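Local coordinates for protein putative mandelate racemase (Bordetella bronchiseptica, PDB 3OZY) that is of unknown function but belongs to the enolase superfamily, binds magnesium and probably acts on acid sugars or related carboxylates, at residues A79-L84 against D116-A121; E228-D233 against R239-Q244; N260-Y265 against D269-L274. All coordinates share one frame; numbering follows the deposited sequence.

From the N terminus, the chain first closes interaction 1, where the start of helix 81-97 meets the C-terminal part of helix 102-122 in the N-terminal domain, closing the hairpin these two helices make. Interactions 2 and 3 follow in the beta-alpha barrel, each closing a short local loop: 228-233 folds back onto helix 235-242, and helix 258-267 packs on the turn that leads into strand 273-274. The three run in series, none nested or crossed. Interaction 1 stands apart from interaction 2, about 37 Å between centres and on the opposite side of the chain's centre. Interactions 2 and 3 touch directly, through the R242–D272 salt bridge and a probable hydrogen bond between Y265 and I232.

Interaction 1: residues A79-L84 against D116-A121; sequences ANINYL and DLKGRA
A79 and K118 bring the two backbones nearest, with their CA atoms 6.4 Å apart, and the gap is spanned mainly by the lysine side chain. K118 starts straight, with CG anti to the backbone N (chi1 179°), then bends at both chi3 and chi4, so that its ammonium group turns onto the backbone of A79. There NZ donates a 2.9 Å hydrogen bond to A79 O, arriving in the carbonyl plane on a lone pair, with a C=O...N angle of 127°. This carbonyl lies just ahead of helix 81-97, in an inverse gamma turn centred on N80, and also takes a weak bond from I81 N. The methylene part of the lysine does the apolar work: K118 CE sits 3.5 Å from I81 CD1, the two side chains crossing at a slant, while A79 CB lies beside the ammonium group. On the side of helix 102-122 turned away from A79-L84, D116 OD2 takes R120 NE at 2.8 Å, a salt bridge about one turn along; OD2 lies in the guanidinium plane, while NE meets it on the syn side, out of the carboxylate plane. D116 reaches on to the backbone N atoms of V49 and L361. I81 continues inward onto D111, L114 and W115 of helix 102-122 and T285 of helix 284-296, whereas L117 faces V40 and T42 of strand 32-42, placing this helix pair against both the N-terminal sheet and the barrel domain.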
# COMPACT_ATOMS: atom_id res chain seq x y z
N ALA A 79 11.57 17.78 17.09
CA ALA A 79 10.47 18.69 17.36
C ALA A 79 9.64 19.02 16.12
O ALA A 79 8.47 19.37 16.24
CB ALA A 79 10.98 19.97 17.99
N ASN A 80 10.26 18.94 14.95
CA ASN A 80 9.60 19.24 13.68
C ASN A 80 8.87 18.02 13.14
O ASN A 80 9.21 17.50 12.07
CB ASN A 80 10.63 19.71 12.65
CG ASN A 80 11.40 20.92 13.10
OD1 ASN A 80 10.85 21.83 13.72
ND2 ASN A 80 12.70 20.95 12.79
N ILE A 81 7.86 17.57 13.87
CA ILE A 81 7.13 16.37 13.48
C ILE A 81 6.48 16.55 12.12
O ILE A 81 6.51 15.65 11.28
CB ILE A 81 6.07 15.97 14.52
CG1 ILE A 81 6.71 15.84 15.91
CG2 ILE A 81 5.40 14.66 14.11
CD1 ILE A 81 5.74 15.37 16.99
N ASN A 82 5.91 17.72 11.89
CA ASN A 82 5.27 17.98 10.60
C ASN A 82 6.23 17.89 9.42
O ASN A 82 5.95 17.21 8.42
CB ASN A 82 4.55 19.33 10.63
CG ASN A 82 3.35 19.31 11.55
OD1 ASN A 82 2.47 18.46 11.40
ND2 ASN A 82 3.30 20.23 12.50
N TYR A 83 7.39 18.54 9.55
CA TYR A 83 8.42 18.43 8.53
C TYR A 83 8.82 16.98 8.31
O TYR A 83 8.91 16.51 7.17
CB TYR A 83 9.64 19.27 8.93
CG TYR A 83 10.85 19.01 8.06
CD1 TYR A 83 10.88 19.44 6.74
CD2 TYR A 83 11.96 18.34 8.55
CE1 TYR A 83 11.97 19.20 5.93
CE2 TYR A 83 13.07 18.10 7.75
CZ TYR A 83 13.07 18.53 6.44
OH TYR A 83 14.15 18.30 5.63
N LEU A 84 9.06 16.25 9.40
CA LEU A 84 9.57 14.89 9.29
C LEU A 84 8.57 13.92 8.65
O LEU A 84 8.98 13.00 7.93
CB LEU A 84 10.04 14.38 10.65
CG LEU A 84 11.27 15.11 11.18
CD1 LEU A 84 11.55 14.71 12.62
CD2 LEU A 84 12.50 14.86 10.30
N ASP A 116 5.16 11.16 21.36
CA ASP A 116 5.46 10.75 22.72
C ASP A 116 6.70 11.51 23.20
O ASP A 116 6.72 12.05 24.31
CB ASP A 116 5.67 9.23 22.78
CG ASP A 116 5.96 8.73 24.18
OD1 ASP A 116 5.21 9.06 25.12
OD2 ASP A 116 6.95 7.99 24.34
N LEU A 117 7.71 11.57 22.35
CA LEU A 117 8.96 12.27 22.65
C LEU A 117 8.67 13.74 22.94
O LEU A 117 9.14 14.30 23.93
CB LEU A 117 9.93 12.10 21.49
CG LEU A 117 11.42 12.41 21.71
CD1 LEU A 117 12.24 11.76 20.60
CD2 LEU A 117 11.69 13.91 21.77
N LYS A 118 7.88 14.37 22.07
CA LYS A 118 7.52 15.77 22.25
C LYS A 118 6.81 16.01 23.60
O LYS A 118 7.16 16.94 24.34
CB LYS A 118 6.65 16.25 21.08
CG LYS A 118 6.21 17.71 21.18
CD LYS A 118 5.45 18.13 19.91
CE LYS A 118 6.38 18.37 18.72
NZ LYS A 118 6.99 19.74 18.75
N GLY A 119 5.82 15.18 23.91
CA GLY A 119 5.13 15.30 25.19
C GLY A 119 6.08 15.10 26.36
O GLY A 119 5.99 15.81 27.36
N ARG A 120 6.98 14.13 26.26
CA ARG A 120 7.94 13.92 27.35
C ARG A 120 8.87 15.12 27.51
O ARG A 120 9.14 15.57 28.63
CB ARG A 120 8.71 12.61 27.16
CG ARG A 120 7.80 11.41 27.34
CD ARG A 120 8.46 10.06 27.13
NE ARG A 120 7.42 9.06 26.89
CZ ARG A 120 6.70 8.48 27.85
NH1 ARG A 120 6.93 8.76 29.12
NH2 ARG A 120 5.75 7.59 27.53
N ALA A 121 9.34 15.66 26.39
CA ALA A 121 10.21 16.84 26.41
C ALA A 121 9.51 18.03 27.05
O ALA A 121 10.14 18.83 27.76
CB ALA A 121 10.68 17.19 25.01

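Interaction 2: residues E228-D233 against R239-Q244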
# COMPACT_ATOMS: atom_id res chain seq x y z
N GLU A 228 -16.42 -2.44 7.92
CA GLU A 228 -15.86 -3.21 6.81
C GLU A 228 -16.89 -4.19 6.22
O GLU A 228 -16.65 -5.39 6.11
CB GLU A 228 -14.57 -3.94 7.20
CG GLU A 228 -13.39 -2.99 7.41
CD GLU A 228 -12.06 -3.72 7.32
OE1 GLU A 228 -12.00 -4.90 7.72
OE2 GLU A 228 -11.08 -3.12 6.84
N PRO A 229 -18.05 -3.66 5.80
CA PRO A 229 -19.06 -4.57 5.25
C PRO A 229 -18.58 -5.23 3.95
O PRO A 229 -18.97 -6.37 3.66
CB PRO A 229 -20.23 -3.64 4.96
CG PRO A 229 -19.59 -2.28 4.74
CD PRO A 229 -18.47 -2.25 5.75
N LEU A 230 -17.74 -4.52 3.20
CA LEU A 230 -17.26 -4.96 1.88
C LEU A 230 -15.76 -4.81 1.81
O LEU A 230 -15.14 -4.18 2.67
CB LEU A 230 -17.86 -4.08 0.78
CG LEU A 230 -19.39 -3.95 0.77
CD1 LEU A 230 -19.81 -2.83 -0.17
CD2 LEU A 230 -20.04 -5.26 0.37
N SER A 231 -15.17 -5.36 0.76
CA SER A 231 -13.81 -5.03 0.39
C SER A 231 -13.59 -3.52 0.47
O SER A 231 -14.40 -2.74 -0.05
CB SER A 231 -13.55 -5.47 -1.05
OG SER A 231 -12.33 -4.90 -1.52
N ILE A 232 -12.49 -3.11 1.09
CA ILE A 232 -12.17 -1.68 1.15
C ILE A 232 -11.87 -1.11 -0.23
O ILE A 232 -11.79 0.10 -0.39
CB ILE A 232 -10.98 -1.35 2.10
CG1 ILE A 232 -9.62 -1.51 1.41
CG2 ILE A 232 -11.08 -2.17 3.39
CD1 ILE A 232 -9.22 -2.94 1.15
N ASP A 233 -11.71 -1.98 -1.22
CA ASP A 233 -11.47 -1.55 -2.59
C ASP A 233 -12.74 -1.19 -3.35
O ASP A 233 -12.66 -0.63 -4.45
CB ASP A 233 -10.70 -2.62 -3.34
CG ASP A 233 -9.27 -2.75 -2.86
OD1 ASP A 233 -8.64 -1.69 -2.65
OD2 ASP A 233 -8.79 -3.88 -2.67
N ARG A 239 -21.15 3.25 -0.93
CA ARG A 239 -22.15 4.27 -1.25
C ARG A 239 -23.54 3.65 -1.36
O ARG A 239 -24.51 4.19 -0.85
CB ARG A 239 -21.80 5.02 -2.54
CG ARG A 239 -22.77 6.18 -2.81
CD ARG A 239 -22.70 6.68 -4.26
NE ARG A 239 -23.21 5.69 -5.19
CZ ARG A 239 -24.50 5.38 -5.32
NH1 ARG A 239 -25.42 5.99 -4.58
NH2 ARG A 239 -24.87 4.46 -6.20
N ILE A 240 -23.62 2.50 -2.03
CA ILE A 240 -24.90 1.81 -2.18
C ILE A 240 -25.51 1.48 -0.82
O ILE A 240 -26.71 1.69 -0.60
CB ILE A 240 -24.73 0.55 -3.04
CG1 ILE A 240 -24.41 0.96 -4.48
CG2 ILE A 240 -26.00 -0.31 -3.00
CD1 ILE A 240 -23.93 -0.16 -5.38
N LEU A 241 -24.70 1.00 0.11
CA LEU A 241 -25.19 0.69 1.45
C LEU A 241 -25.68 1.95 2.17
O LEU A 241 -26.76 1.97 2.76
CB LEU A 241 -24.12 -0.01 2.29
CG LEU A 241 -23.69 -1.39 1.80
CD1 LEU A 241 -22.48 -1.88 2.59
CD2 LEU A 241 -24.85 -2.36 1.92
N ARG A 242 -24.88 3.00 2.10
CA ARG A 242 -25.24 4.24 2.75
C ARG A 242 -26.50 4.86 2.13
O ARG A 242 -27.32 5.46 2.83
CB ARG A 242 -24.05 5.19 2.69
CG ARG A 242 -24.22 6.42 3.48
CD ARG A 242 -22.89 7.10 3.68
NE ARG A 242 -23.14 8.37 4.31
CZ ARG A 242 -23.41 9.49 3.65
NH1 ARG A 242 -23.41 9.49 2.32
NH2 ARG A 242 -23.64 10.61 4.31
N ALA A 243 -26.66 4.70 0.81
CA ALA A 243 -27.80 5.25 0.09
C ALA A 243 -29.13 4.62 0.52
O ALA A 243 -30.20 5.11 0.15
CB ALA A 243 -27.60 5.08 -1.41
N GLN A 244 -29.09 3.53 1.28
CA GLN A 244 -30.33 2.94 1.75
C GLN A 244 -30.99 3.80 2.83
O GLN A 244 -32.16 3.59 3.15
CB GLN A 244 -30.12 1.50 2.25
CG GLN A 244 -29.50 0.59 1.19
CD GLN A 244 -30.20 0.68 -0.16
OE1 GLN A 244 -31.40 0.42 -0.26
NE2 GLN A 244 -29.45 1.04 -1.21
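Across to 239-244, P229 and L230 both land on one methyl group, L241 CD1, and the contact between the two segments is wholly apolar. The methyl lies 3.6 Å from P229 CG and 3.7 Å from P229 CB, so it meets the ring at its CB-CG edge, the two side chains running past each other in opposite directions. L230 comes differently: its CD1 meets L241 CD1 tip to tip at 4.0 Å. Both leucines hold CG anti to the carbonyl carbon, chi1 being -54° at L230 and -65° at L241, which sends their branches out across the gap between loop and helix. Around it, L212 and I250 (strand 249-252) pack on L241, A211 of helix 208-220 on L230, and H238 on both P229 and L230.

This is the link between strand 225-227 and helix 235-242 in the beta-alpha barrel of the enolase superfamily. The loop departs from the C-terminal end of the strand, where E227 serves as a magnesium ligand, and L241 packs against the first residues of this loop.

Hydrogen bonds shape each segment separately. S231 OG accepts from D233 N at 3.0 Å, an ST turn that bends the loop ahead of the helix. Beyond the leucine, Q244 folds back to give NE2 to I240 O at 2.9 Å, nearly straight at 172°, with the acceptor in the amide plane.

Charged partners lie farther out: R242 pairs with D272, R239 with E236, and D233 with R100 of the second subunit.

Interaction 3: residues N260-Y265 against D269-L274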
# COMPACT_ATOMS: atom_id res chain seq x y z
N ASN A 260 -6.00 10.65 2.04
CA ASN A 260 -6.40 10.52 0.64
C ASN A 260 -7.46 9.45 0.44
O ASN A 260 -8.39 9.60 -0.36
CB ASN A 260 -5.19 10.22 -0.23
CG ASN A 260 -4.10 11.24 -0.06
OD1 ASN A 260 -3.00 10.94 0.43
ND2 ASN A 260 -4.40 12.46 -0.44
N ALA A 261 -7.33 8.34 1.17
CA ALA A 261 -8.30 7.25 1.07
C ALA A 261 -9.67 7.73 1.53
O ALA A 261 -10.69 7.50 0.89
CB ALA A 261 -7.86 6.06 1.91
N PHE A 262 -9.68 8.42 2.67
CA PHE A 262 -10.94 8.87 3.26
C PHE A 262 -11.60 9.97 2.43
O PHE A 262 -12.82 10.02 2.33
CB PHE A 262 -10.75 9.22 4.73
CG PHE A 262 -10.31 8.05 5.55
CD1 PHE A 262 -11.24 7.12 6.01
CD2 PHE A 262 -8.97 7.80 5.76
CE1 PHE A 262 -10.83 6.00 6.73
CE2 PHE A 262 -8.55 6.68 6.45
CZ PHE A 262 -9.48 5.77 6.95
N ASN A 263 -10.78 10.81 1.80
CA ASN A 263 -11.31 11.83 0.91
C ASN A 263 -12.05 11.18 -0.26
O ASN A 263 -13.13 11.62 -0.65
CB ASN A 263 -10.18 12.73 0.40
CG ASN A 263 -10.66 13.75 -0.61
OD1 ASN A 263 -10.29 13.69 -1.79
ND2 ASN A 263 -11.47 14.69 -0.16
N ASP A 264 -11.49 10.10 -0.79
CA ASP A 264 -12.17 9.39 -1.87
C ASP A 264 -13.51 8.82 -1.42
O ASP A 264 -14.48 8.87 -2.16
CB ASP A 264 -11.29 8.29 -2.45
CG ASP A 264 -10.22 8.82 -3.38
OD1 ASP A 264 -10.37 9.96 -3.88
OD2 ASP A 264 -9.24 8.10 -3.61
N TYR A 265 -13.57 8.27 -0.21
CA TYR A 265 -14.85 7.79 0.30
C TYR A 265 -15.84 8.94 0.49
O TYR A 265 -17.00 8.82 0.10
CB TYR A 265 -14.67 7.00 1.61
CG TYR A 265 -14.44 5.52 1.41
CD1 TYR A 265 -13.21 5.03 0.99
CD2 TYR A 265 -15.46 4.62 1.67
CE1 TYR A 265 -13.02 3.67 0.81
CE2 TYR A 265 -15.28 3.26 1.50
CZ TYR A 265 -14.05 2.79 1.08
OH TYR A 265 -13.89 1.43 0.91
N ASP A 269 -19.70 9.89 -1.27
CA ASP A 269 -20.83 9.72 -0.35
C ASP A 269 -20.89 8.29 0.19
O ASP A 269 -21.97 7.71 0.35
CB ASP A 269 -22.14 10.11 -1.04
CG ASP A 269 -22.18 11.59 -1.42
OD1 ASP A 269 -21.70 12.43 -0.63
OD2 ASP A 269 -22.70 11.92 -2.51
N ALA A 270 -19.72 7.74 0.50
CA ALA A 270 -19.60 6.31 0.75
C ALA A 270 -19.26 5.96 2.20
O ALA A 270 -18.97 4.80 2.50
CB ALA A 270 -18.56 5.71 -0.19
N ILE A 271 -19.30 6.92 3.12
CA ILE A 271 -18.87 6.62 4.49
C ILE A 271 -19.56 7.48 5.54
O ILE A 271 -19.75 8.68 5.33
CB ILE A 271 -17.32 6.74 4.60
CG1 ILE A 271 -16.77 6.07 5.87
CG2 ILE A 271 -16.86 8.21 4.47
CD1 ILE A 271 -15.24 5.95 5.83
N ASP A 272 -19.93 6.87 6.66
CA ASP A 272 -20.49 7.59 7.81
C ASP A 272 -19.47 7.77 8.92
O ASP A 272 -19.42 8.81 9.58
CB ASP A 272 -21.71 6.86 8.37
CG ASP A 272 -22.88 6.85 7.42
OD1 ASP A 272 -23.33 7.94 7.00
OD2 ASP A 272 -23.33 5.74 7.09
N VAL A 273 -18.68 6.72 9.15
CA VAL A 273 -17.71 6.70 10.24
C VAL A 273 -16.34 6.34 9.68
O VAL A 273 -16.14 5.24 9.16
CB VAL A 273 -18.10 5.68 11.33
CG1 VAL A 273 -16.99 5.53 12.36
CG2 VAL A 273 -19.42 6.08 11.99
N LEU A 274 -15.41 7.30 9.77
CA LEU A 274 -14.03 7.08 9.35
C LEU A 274 -13.29 6.44 10.51
O LEU A 274 -13.33 6.95 11.62
CB LEU A 274 -13.37 8.41 8.98
CG LEU A 274 -13.83 9.14 7.72
CD1 LEU A 274 -15.26 9.68 7.85
CD2 LEU A 274 -12.86 10.26 7.44
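Y265 O receives A270 N at 3.0 Å, with an N-H...O angle of 154° and the donor tilted 30° from the carbonyl plane. D269 N is also near this oxygen, but its angle is too poor for a bond. Instead it bonds to I266 O, and the two bonds together make a Schellman motif in which D269, with positive phi, is the C-prime residue ending helix 258-267.

The tyrosine ring turns an edge to the chain that follows. Its CD2 edge sits 3.6 Å from A270 O, which is near the ring plane and has no hydrogen-bonding partner in the model, and A270 CB packs against the same CD2. On the aliphatic side, I271 CG2 touches Y265 CB at 3.8 Å. The tyrosine's polar end points elsewhere, with OH hydrogen-bonded to I232 O, while its ring meets H238 edge-to-face.

Strand 249-252, helix 258-267 and strand 273-274 form a right-handed beta-alpha-beta unit of the barrel, and this contact lies where the chain leaves the helix and returns to the sheet. One turn back along the helix, F262 faces the returning strand.

L274 and F262 lie alongside, pointing opposite ways, with L274 CD2 3.6 Å from F262 CB and L274 CG 3.7 Å from F262 CD1. F262 CG stands anti to the carbonyl carbon (chi1 -62°), which carries the ring toward the strand. I271 CD1 comes to the ring edge, 4.2 Å from F262 CD1. I290 of helix 284-296 packs on both F262 and L274, while T252 of the preceding strand touches Y265 and I271.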